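Local coordinates for protein arsenite methyltransferase (Chlamydomonas reinhardtii, PDB 5EVJ) that probably methylates trivalent arsenic in steps, from its glutathione conjugate to mono-, di- and trimethylated arsenicals, using S-adenosylmethionine as methyl donor, at residues G192-L206 with E263-V276. The protein carries 15 engineered substitutions. Sequence-based numbering, arbitrary orientation.
Sequences GGEMHFSDVYVDRRL and EARFYSITYRLFKV
Glu194 and Arg272 form a salt bridge across neighbouring strands. Arg272 NH2 points almost straight at Glu194 OE1 (3.0 Å), on the syn side of the carboxylate, while its NE turns to OE2, an oxygen whose position is less certain. Tyr332 also bonds to OE1, and Arg272 NH1 goes on to Leu306 O and Tyr304 OH, so both have outside partners. The extended Glu194 side chain, whose chi1 of -178° swings CG away from the backbone nitrogen, leans over the Phe274 ring and lays CG over its middle, 3.9 Å from the centroid. At the far end, Asp203 OD1 accepts a hydrogen bond from Arg265 N (3.0 Å) and, from the opposite face of the carboxylate, one from Arg204 NE; Arg204 NH1 takes OD2, which completes a side-on grip. Ala264 CA and Glu263 O lie over one face of that guanidinium.

Between these ends, strands 193-202 and 266-274 pair antiparallel through regular backbone bonds from Met195-Leu273 to Tyr201-Tyr267. Strand 193-202 is the fifth of the seven-stranded 3-2-1-4-5-7-6 sheet of class I, Rossmann-like methyltransferases, and 266-274 is the antiparallel seventh, inserted between it and 243-249.

On the face carrying Tyr201 and Tyr271, the edge of Tyr271 meets the face of Tyr201 in a T-shaped stack (centroids 5.1 Å apart, planes at 87°), and Phe230 of helix 227-237 touches both rings. A water ties Tyr201 OH to Phe197 O and Ile269 O. Ile269 CB packs against Tyr201 CD1, and Phe197 CE1 reaches Leu273 CD2 (3.7 Å). On the other face, Val202 CG2 touches Phe266 CE2 (3.7 Å), with CG1 over one face of the ring; where the chain leaves the strands, Leu206 CD1 meets Phe266 CZ and Ala264 CB.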
loop_
_atom_site.group_PDB
_atom_site.type_symbol
_atom_site.label_atom_id
_atom_site.label_comp_id
_atom_site.label_asym_id
_atom_site.label_seq_id
_atom_site.Cartn_x
_atom_site.Cartn_y
_atom_site.Cartn_z
ATOM N N GLY A 192 -6.614 -2.769 12.501
ATOM C CA GLY A 192 -7.559 -2.553 11.390
ATOM C C GLY A 192 -6.983 -1.651 10.325
ATOM O O GLY A 192 -7.651 -1.359 9.289
ATOM N N GLY A 193 -5.713 -1.288 10.496
ATOM C CA GLY A 193 -5.009 -0.502 9.463
ATOM C C GLY A 193 -4.390 -1.334 8.371
ATOM O O GLY A 193 -4.421 -2.556 8.396
ATOM N N GLU A 194 -3.746 -0.669 7.433
ATOM C CA GLU A 194 -3.225 -1.310 6.297
ATOM C C GLU A 194 -1.897 -0.637 5.826
ATOM O O GLU A 194 -1.799 0.593 5.761
ATOM C CB GLU A 194 -4.269 -1.209 5.165
ATOM C CG GLU A 194 -3.863 -1.912 3.880
ATOM C CD GLU A 194 -4.681 -1.521 2.640
ATOM O OE1 GLU A 194 -5.736 -0.849 2.748
ATOM O OE2 GLU A 194 -4.281 -1.917 1.505
ATOM N N MET A 195 -0.934 -1.456 5.417
ATOM C CA MET A 195 0.134 -0.993 4.568
ATOM C C MET A 195 -0.261 -1.266 3.138
ATOM O O MET A 195 -0.495 -2.375 2.785
ATOM C CB MET A 195 1.443 -1.681 4.884
ATOM C CG MET A 195 2.581 -1.147 3.999
ATOM S SD MET A 195 4.175 -1.717 4.670
ATOM C CE MET A 195 5.239 -0.973 3.414
ATOM N N HIS A 196 -0.324 -0.230 2.321
ATOM C CA HIS A 196 -0.818 -0.252 0.979
ATOM C C HIS A 196 0.277 0.428 0.136
ATOM O O HIS A 196 0.484 1.631 0.231
ATOM C CB HIS A 196 -2.075 0.547 0.904
ATOM C CG HIS A 196 -2.841 0.399 -0.361
ATOM N ND1 HIS A 196 -2.499 1.064 -1.528
ATOM C CD2 HIS A 196 -4.016 -0.221 -0.622
ATOM C CE1 HIS A 196 -3.397 0.819 -2.461
ATOM N NE2 HIS A 196 -4.294 -0.001 -1.954
ATOM N N PHE A 197 0.934 -0.315 -0.735
ATOM C CA PHE A 197 2.143 0.212 -1.387
ATOM C C PHE A 197 2.457 -0.499 -2.709
ATOM O O PHE A 197 2.002 -1.635 -2.941
ATOM C CB PHE A 197 3.302 0.108 -0.395
ATOM C CG PHE A 197 3.906 -1.237 -0.285
ATOM C CD1 PHE A 197 3.241 -2.283 0.335
ATOM C CD2 PHE A 197 5.201 -1.438 -0.761
ATOM C CE1 PHE A 197 3.840 -3.551 0.476
ATOM C CE2 PHE A 197 5.827 -2.644 -0.625
ATOM C CZ PHE A 197 5.134 -3.724 -0.026
ATOM N N SER A 198 3.161 0.186 -3.590
ATOM C CA SER A 198 3.517 -0.386 -4.862
ATOM C C SER A 198 5.021 -0.491 -4.936
ATOM O O SER A 198 5.754 0.322 -4.350
ATOM C CB SER A 198 2.957 0.452 -6.034
ATOM O OG SER A 198 3.445 1.788 -5.940
ATOM N N ASP A 199 5.484 -1.531 -5.602
ATOM C CA ASP A 199 6.907 -1.702 -5.749
ATOM C C ASP A 199 7.137 -2.676 -6.890
ATOM O O ASP A 199 6.182 -3.199 -7.515
ATOM C CB ASP A 199 7.561 -2.161 -4.429
ATOM C CG ASP A 199 9.022 -1.638 -4.268
ATOM O OD1 ASP A 199 9.692 -1.441 -5.292
ATOM O OD2 ASP A 199 9.525 -1.414 -3.125
ATOM N N VAL A 200 8.391 -2.912 -7.195
ATOM C CA VAL A 200 8.692 -3.806 -8.309
ATOM C C VAL A 200 9.130 -5.182 -7.804
ATOM O O VAL A 200 9.928 -5.297 -6.891
ATOM C CB VAL A 200 9.742 -3.186 -9.224
ATOM C CG1 VAL A 200 10.172 -4.207 -10.268
ATOM C CG2 VAL A 200 9.157 -1.961 -9.907
ATOM N N TYR A 201 8.570 -6.225 -8.380
ATOM C CA TYR A 201 8.931 -7.616 -7.999
ATOM C C TYR A 201 9.305 -8.427 -9.230
ATOM O O TYR A 201 9.038 -7.985 -10.387
ATOM C CB TYR A 201 7.731 -8.288 -7.281
ATOM C CG TYR A 201 7.360 -7.503 -6.047
ATOM C CD1 TYR A 201 6.452 -6.434 -6.129
ATOM C CD2 TYR A 201 7.956 -7.771 -4.800
ATOM C CE1 TYR A 201 6.157 -5.656 -5.022
ATOM C CE2 TYR A 201 7.662 -6.972 -3.672
ATOM C CZ TYR A 201 6.752 -5.921 -3.827
ATOM O OH TYR A 201 6.391 -5.152 -2.760
ATOM N N VAL A 202 9.819 -9.646 -8.988
ATOM C CA VAL A 202 10.140 -10.606 -10.050
ATOM C C VAL A 202 9.379 -11.929 -9.898
ATOM O O VAL A 202 8.995 -12.297 -8.789
ATOM C CB VAL A 202 11.646 -10.935 -10.032
ATOM C CG1 VAL A 202 12.109 -11.590 -11.358
ATOM C CG2 VAL A 202 12.436 -9.677 -9.732
ATOM N N ASP A 203 9.204 -12.670 -10.998
ATOM C CA ASP A 203 8.507 -13.921 -10.912
ATOM C C ASP A 203 9.455 -15.040 -10.488
ATOM O O ASP A 203 9.006 -16.138 -10.265
ATOM C CB ASP A 203 7.776 -14.278 -12.211
ATOM C CG ASP A 203 8.758 -14.716 -13.331
ATOM O OD1 ASP A 203 9.951 -14.369 -13.300
ATOM O OD2 ASP A 203 8.331 -15.405 -14.257
ATOM N N ARG A 204 10.735 -14.744 -10.322
ATOM C CA ARG A 204 11.729 -15.726 -9.862
ATOM C C ARG A 204 12.884 -15.006 -9.162
ATOM O O ARG A 204 13.015 -13.801 -9.299
ATOM C CB ARG A 204 12.278 -16.477 -11.116
ATOM C CG ARG A 204 13.143 -15.624 -12.036
ATOM C CD ARG A 204 13.256 -16.290 -13.388
ATOM N NE ARG A 204 11.931 -16.325 -14.059
ATOM C CZ ARG A 204 11.656 -17.063 -15.142
ATOM N NH1 ARG A 204 10.413 -17.023 -15.648
ATOM N NH2 ARG A 204 12.624 -17.841 -15.731
ATOM N N ARG A 205 13.727 -15.714 -8.446
ATOM C CA ARG A 205 14.927 -15.116 -7.810
ATOM C C ARG A 205 15.982 -14.703 -8.812
ATOM O O ARG A 205 16.374 -15.486 -9.656
ATOM C CB ARG A 205 15.590 -16.092 -6.816
ATOM C CG ARG A 205 14.721 -16.343 -5.601
ATOM C CD ARG A 205 15.253 -17.458 -4.699
ATOM N NE ARG A 205 14.230 -17.839 -3.701
ATOM C CZ ARG A 205 13.780 -19.072 -3.462
ATOM N NH1 ARG A 205 14.324 -20.175 -4.037
ATOM N NH2 ARG A 205 12.813 -19.211 -2.602
ATOM N N LEU A 206 16.464 -13.480 -8.720
ATOM C CA LEU A 206 17.544 -13.072 -9.602
ATOM C C LEU A 206 18.823 -13.783 -9.207
ATOM O O LEU A 206 19.085 -13.943 -8.012
ATOM C CB LEU A 206 17.777 -11.582 -9.500
ATOM C CG LEU A 206 17.001 -10.579 -10.356
ATOM C CD1 LEU A 206 16.254 -11.202 -11.529
ATOM C CD2 LEU A 206 16.065 -9.724 -9.503
ATOM N N GLU A 263 15.140 -15.595 -18.290
ATOM C CA GLU A 263 13.752 -15.359 -18.626
ATOM C C GLU A 263 12.989 -14.661 -17.435
ATOM O O GLU A 263 11.773 -14.769 -17.325
ATOM C CB GLU A 263 13.110 -16.674 -19.082
ATOM C CG GLU A 263 13.656 -17.210 -20.429
ATOM C CD GLU A 263 15.179 -17.519 -20.387
ATOM O OE1 GLU A 263 15.604 -18.410 -19.596
ATOM O OE2 GLU A 263 15.959 -16.870 -21.130
ATOM N N ALA A 264 13.705 -13.973 -16.552
ATOM C CA ALA A 264 13.023 -13.267 -15.432
ATOM C C ALA A 264 11.963 -12.283 -15.928
ATOM O O ALA A 264 12.212 -11.517 -16.831
ATOM C CB ALA A 264 14.007 -12.569 -14.517
ATOM N N ARG A 265 10.787 -12.347 -15.332
ATOM C CA ARG A 265 9.724 -11.413 -15.602
ATOM C C ARG A 265 9.495 -10.504 -14.391
ATOM O O ARG A 265 9.371 -10.978 -13.242
ATOM C CB ARG A 265 8.429 -12.157 -16.012
ATOM C CG ARG A 265 8.621 -12.980 -17.293
ATOM C CD ARG A 265 7.500 -13.973 -17.470
ATOM N NE ARG A 265 6.473 -13.306 -18.199
ATOM C CZ ARG A 265 5.201 -13.692 -18.361
ATOM N NH1 ARG A 265 4.741 -14.828 -17.885
ATOM N NH2 ARG A 265 4.376 -12.898 -19.044
ATOM N N PHE A 266 9.434 -9.197 -14.674
ATOM C CA PHE A 266 9.293 -8.159 -13.672
ATOM C C PHE A 266 7.895 -7.563 -13.654
ATOM O O PHE A 266 7.277 -7.364 -14.705
ATOM C CB PHE A 266 10.306 -7.056 -13.878
ATOM C CG PHE A 266 11.720 -7.518 -13.804
ATOM C CD1 PHE A 266 12.334 -8.138 -14.909
ATOM C CD2 PHE A 266 12.468 -7.323 -12.658
ATOM C CE1 PHE A 266 13.663 -8.567 -14.839
ATOM C CE2 PHE A 266 13.805 -7.763 -12.576
ATOM C CZ PHE A 266 14.394 -8.379 -13.666
ATOM N N TYR A 267 7.428 -7.278 -12.434
ATOM C CA TYR A 267 6.122 -6.671 -12.175
ATOM C C TYR A 267 6.169 -5.455 -11.242
ATOM O O TYR A 267 6.998 -5.329 -10.318
ATOM C CB TYR A 267 5.140 -7.709 -11.586
ATOM C CG TYR A 267 5.067 -8.896 -12.497
ATOM C CD1 TYR A 267 6.115 -9.806 -12.553
ATOM C CD2 TYR A 267 4.012 -9.045 -13.373
ATOM C CE1 TYR A 267 6.090 -10.870 -13.420
ATOM C CE2 TYR A 267 3.937 -10.118 -14.216
ATOM C CZ TYR A 267 4.986 -11.023 -14.241
ATOM O OH TYR A 267 4.961 -12.072 -15.122
ATOM N N SER A 268 5.230 -4.589 -11.517
ATOM C CA SER A 268 4.885 -3.490 -10.683
ATOM C C SER A 268 3.686 -4.079 -9.971
ATOM O O SER A 268 2.685 -4.394 -10.612
ATOM C CB SER A 268 4.389 -2.344 -11.601
ATOM O OG SER A 268 3.898 -1.258 -10.853
ATOM N N ILE A 269 3.788 -4.257 -8.662
ATOM C CA ILE A 269 2.636 -4.811 -7.890
ATOM C C ILE A 269 2.291 -3.880 -6.725
ATOM O O ILE A 269 3.195 -3.377 -6.013
ATOM C CB ILE A 269 2.922 -6.198 -7.273
ATOM C CG1 ILE A 269 3.425 -7.209 -8.331
ATOM C CG2 ILE A 269 1.693 -6.738 -6.515
ATOM C CD1 ILE A 269 3.841 -8.561 -7.710
ATOM N N THR A 270 0.983 -3.682 -6.536
ATOM C CA THR A 270 0.455 -2.931 -5.414
ATOM C C THR A 270 -0.091 -3.997 -4.500
ATOM O O THR A 270 -1.012 -4.751 -4.852
ATOM C CB THR A 270 -0.684 -1.911 -5.797
ATOM O OG1 THR A 270 -0.194 -0.886 -6.663
ATOM C CG2 THR A 270 -1.198 -1.183 -4.527
ATOM N N TYR A 271 0.451 -4.002 -3.304
ATOM C CA TYR A 271 0.116 -4.965 -2.281
ATOM C C TYR A 271 -0.693 -4.326 -1.184
ATOM O O TYR A 271 -0.485 -3.126 -0.859
ATOM C CB TYR A 271 1.431 -5.544 -1.631
ATOM C CG TYR A 271 1.932 -6.766 -2.374
ATOM C CD1 TYR A 271 1.182 -7.943 -2.417
ATOM C CD2 TYR A 271 3.172 -6.742 -3.029
ATOM C CE1 TYR A 271 1.652 -9.083 -3.085
ATOM C CE2 TYR A 271 3.665 -7.843 -3.692
ATOM C CZ TYR A 271 2.885 -9.006 -3.760
ATOM O OH TYR A 271 3.379 -10.060 -4.475
ATOM N N ARG A 272 -1.513 -5.160 -0.545
ATOM C CA ARG A 272 -2.324 -4.787 0.565
ATOM C C ARG A 272 -1.970 -5.632 1.779
ATOM O O ARG A 272 -2.150 -6.857 1.775
ATOM C CB ARG A 272 -3.791 -4.919 0.217
ATOM C CG ARG A 272 -4.121 -4.126 -1.051
ATOM C CD ARG A 272 -5.648 -3.958 -1.130
ATOM N NE ARG A 272 -6.169 -2.931 -0.215
ATOM C CZ ARG A 272 -7.314 -2.250 -0.371
ATOM N NH1 ARG A 272 -8.125 -2.502 -1.384
ATOM N NH2 ARG A 272 -7.659 -1.266 0.503
ATOM N N LEU A 273 -1.498 -4.960 2.838
ATOM C CA LEU A 273 -1.007 -5.631 4.008
ATOM C C LEU A 273 -1.814 -5.137 5.213
ATOM O O LEU A 273 -1.473 -4.093 5.847
ATOM C CB LEU A 273 0.450 -5.334 4.162
ATOM C CG LEU A 273 1.535 -6.230 3.550
ATOM C CD1 LEU A 273 1.169 -6.853 2.210
ATOM C CD2 LEU A 273 2.857 -5.463 3.469
ATOM N N PHE A 274 -2.852 -5.895 5.552
ATOM C CA PHE A 274 -3.739 -5.485 6.590
ATOM C C PHE A 274 -3.259 -5.976 7.864
ATOM O O PHE A 274 -2.714 -7.124 7.930
ATOM C CB PHE A 274 -5.131 -6.063 6.385
ATOM C CG PHE A 274 -5.909 -5.324 5.364
ATOM C CD1 PHE A 274 -6.718 -4.223 5.738
ATOM C CD2 PHE A 274 -5.820 -5.676 4.016
ATOM C CE1 PHE A 274 -7.439 -3.514 4.781
ATOM C CE2 PHE A 274 -6.554 -4.990 3.069
ATOM C CZ PHE A 274 -7.386 -3.897 3.421
ATOM N N LYS A 275 -3.566 -5.168 8.898
ATOM C CA LYS A 275 -3.232 -5.544 10.247
ATOM C C LYS A 275 -4.503 -5.764 11.073
ATOM O O LYS A 275 -5.193 -4.848 11.396
ATOM C CB LYS A 275 -2.292 -4.485 10.864
ATOM C CG LYS A 275 -2.120 -4.666 12.357
ATOM C CD LYS A 275 -0.979 -3.835 12.946
ATOM C CE LYS A 275 -0.943 -3.838 14.526
ATOM N NZ LYS A 275 0.203 -2.919 15.022
ATOM N N VAL A 276 -4.782 -6.975 11.452
ATOM C CA VAL A 276 -5.976 -7.211 12.283
ATOM C C VAL A 276 -5.580 -8.232 13.318
ATOM O O VAL A 276 -5.780 -9.442 13.146
ATOM C CB VAL A 276 -7.208 -7.651 11.436
ATOM C CG1 VAL A 276 -8.421 -7.683 12.322
ATOM C CG2 VAL A 276 -7.408 -6.725 10.237
HETATM O O HOH W 1 4.249 -3.658 -3.161
HETATM O O HOH W 2 15.458 -17.991 -15.774
#